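Local coordinates for flavoprotein (Thermotoga maritima, PDB 5V8S), which probably works as an oxidoreductase, passing electrons between a flavin mononucleotide domain and a di-iron centre held in a metallo-beta-lactamase-like domain, at residues I46-S51 / G184-E189. The protein carries 1 engineered substitution. Numbering follows the deposited sequence.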
loop_
_atom_site.group_PDB
_atom_site.type_symbol
_atom_site.label_atom_id
_atom_site.label_comp_id
_atom_site.label_asym_id
_atom_site.label_seq_id
_atom_site.Cartn_x
_atom_site.Cartn_y
_atom_site.Cartn_z
ATOM N N ILE A 46 10.502 5.208 -6.135
ATOM C CA ILE A 46 11.583 6.093 -6.583
ATOM C C ILE A 46 11.603 6.164 -8.107
ATOM O O ILE A 46 12.527 5.654 -8.749
ATOM C CB ILE A 46 12.959 5.687 -5.997
ATOM C CG1 ILE A 46 13.298 4.205 -6.252
ATOM C CG2 ILE A 46 12.985 5.981 -4.520
ATOM C CD1 ILE A 46 14.830 3.921 -6.058
ATOM N N PRO A 47 10.619 6.813 -8.728
ATOM C CA PRO A 47 10.698 7.034 -10.181
ATOM C C PRO A 47 11.953 7.781 -10.613
ATOM O O PRO A 47 12.345 7.683 -11.787
ATOM C CB PRO A 47 9.428 7.845 -10.491
ATOM C CG PRO A 47 9.015 8.415 -9.181
ATOM C CD PRO A 47 9.437 7.444 -8.126
ATOM N N GLU A 48 12.590 8.528 -9.704
ATOM C CA GLU A 48 13.795 9.272 -10.040
ATOM C C GLU A 48 15.050 8.410 -10.047
ATOM O O GLU A 48 16.113 8.904 -10.455
ATOM C CB GLU A 48 14.003 10.403 -9.039
ATOM C CG GLU A 48 14.304 9.963 -7.613
ATOM C CD GLU A 48 13.072 9.834 -6.715
ATOM O OE1 GLU A 48 12.055 9.223 -7.134
ATOM O OE2 GLU A 48 13.129 10.370 -5.581
ATOM N N GLY A 49 14.978 7.165 -9.566
ATOM C CA GLY A 49 16.131 6.288 -9.568
ATOM C C GLY A 49 17.093 6.544 -8.422
ATOM O O GLY A 49 16.908 7.406 -7.555
ATOM N N ILE A 50 18.171 5.766 -8.448
ATOM C CA ILE A 50 19.229 5.834 -7.452
ATOM C C ILE A 50 20.507 5.359 -8.115
ATOM O O ILE A 50 20.482 4.493 -8.994
ATOM C CB ILE A 50 18.875 4.988 -6.208
ATOM C CG1 ILE A 50 19.839 5.287 -5.053
ATOM C CG2 ILE A 50 18.828 3.490 -6.563
ATOM C CD1 ILE A 50 19.552 4.491 -3.770
ATOM N N SER A 51 21.634 5.947 -7.708
ATOM C CA SER A 51 22.924 5.482 -8.195
ATOM C C SER A 51 23.574 4.573 -7.160
ATOM O O SER A 51 23.268 4.632 -5.970
ATOM C CB SER A 51 23.859 6.649 -8.537
ATOM O OG SER A 51 24.438 7.242 -7.379
ATOM N N GLY A 184 21.575 9.829 -1.232
ATOM C CA GLY A 184 20.266 10.315 -1.626
ATOM C C GLY A 184 19.797 9.558 -2.851
ATOM O O GLY A 184 20.589 8.916 -3.546
ATOM N N TYR A 185 18.486 9.647 -3.115
ATOM C CA TYR A 185 17.945 9.207 -4.389
ATOM C C TYR A 185 18.238 10.272 -5.451
ATOM O O TYR A 185 18.817 11.321 -5.151
ATOM C CB TYR A 185 16.431 9.004 -4.274
ATOM C CG TYR A 185 15.983 7.960 -3.275
ATOM C CD1 TYR A 185 16.446 6.649 -3.338
ATOM C CD2 TYR A 185 15.062 8.277 -2.289
ATOM C CE1 TYR A 185 15.984 5.672 -2.436
ATOM C CE2 TYR A 185 14.599 7.329 -1.394
ATOM C CZ TYR A 185 15.067 6.020 -1.460
ATOM O OH TYR A 185 14.610 5.052 -0.574
ATOM N N LEU A 186 17.814 9.995 -6.696
ATOM C CA LEU A 186 17.960 10.859 -7.877
ATOM C C LEU A 186 19.215 10.503 -8.666
ATOM O O LEU A 186 20.232 10.087 -8.096
ATOM C CB LEU A 186 17.969 12.369 -7.534
ATOM C CG LEU A 186 17.823 13.338 -8.730
ATOM C CD1 LEU A 186 16.444 13.326 -9.341
ATOM C CD2 LEU A 186 18.189 14.770 -8.331
ATOM N N LEU A 187 19.161 10.705 -9.982
ATOM C CA LEU A 187 20.313 10.506 -10.849
ATOM C C LEU A 187 20.759 11.842 -11.421
ATOM O O LEU A 187 20.457 12.150 -12.582
ATOM C CB LEU A 187 19.931 9.556 -11.980
ATOM C CG LEU A 187 19.403 8.198 -11.517
ATOM C CD1 LEU A 187 18.882 7.398 -12.717
ATOM C CD2 LEU A 187 20.476 7.440 -10.734
ATOM N N PRO A 188 21.481 12.654 -10.649
ATOM C CA PRO A 188 21.796 14.007 -11.099
ATOM C C PRO A 188 22.714 13.988 -12.306
ATOM O O PRO A 188 23.493 13.058 -12.529
ATOM C CB PRO A 188 22.490 14.635 -9.883
ATOM C CG PRO A 188 22.212 13.728 -8.744
ATOM C CD PRO A 188 22.040 12.380 -9.316
ATOM N N GLU A 189 22.644 15.074 -13.062
ATOM C CA GLU A 189 23.338 15.195 -14.331
ATOM C C GLU A 189 24.829 15.487 -14.175
ATOM O O GLU A 189 25.493 15.751 -15.180
ATOM C CB GLU A 189 22.680 16.305 -15.166
ATOM C CG GLU A 189 21.160 16.469 -14.943
ATOM C CD GLU A 189 20.485 17.301 -16.040
ATOM O OE1 GLU A 189 19.626 18.153 -15.713
ATOM O OE2 GLU A 189 20.817 17.105 -17.232
HETATM O O HOH W 1 16.728 11.103 -11.726
HETATM O O HOH W 2 21.216 8.415 -6.220
#
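With CG1 of Ile-46 at chi1 53°, lodged between the backbone N and the carbonyl carbon, the CG2 branch is anti to the carbonyl carbon and meets Tyr-185, whose CG is likewise anti to its carbonyl carbon (chi1 -61°). The methyl sits almost exactly over the middle of the ring, CG2 being 3.5 Å from the centroid on a line nearly along the ring normal, a CH-pi contact. Ile-50 adds CD1 at an oblique approach, 3.8 Å from CD1 of Tyr-185, while the phenol OH is hydrogen-bonded to OG1 of Thr-212 on helix 196-214.

Beside this apolar patch the two backbones are joined by one direct hydrogen bond, Leu-186 N to Gly-49 O (2.9 Å), fairly straight at the hydrogen, although the donor stands above the carbonyl plane. Gly-49 closes a type I turn that begins at Ile-46. Glu-48 lays CB and CG along Leu-186, and its bent chain carries OE2 to a hydrogen bond with His-205 and a salt bridge with Lys-208, both on the same helix. Leu-187 swings its branched end over the strand start, with CD2 only 3.3 Å from C of Ile-50, a tight fit.

One water donates to Glu-48 O (2.6 Å) and accepts from Leu-187 N; another takes the N-H of Ser-51 and donates to Gly-184 O and to Leu-186 O (2.7 Å). Main-chain groups and two waters thus make the polar links between the loop after strand 175-179 and the entry of strand 50-59, and side chains the packing. The side chain of Ile-50 is about 6 Å from the mu-oxo-diiron cluster and touches His-240 of the di-iron pocket, whose ND1 is hydrogen-bonded to Ser-51 O; together these contacts may position that imidazole.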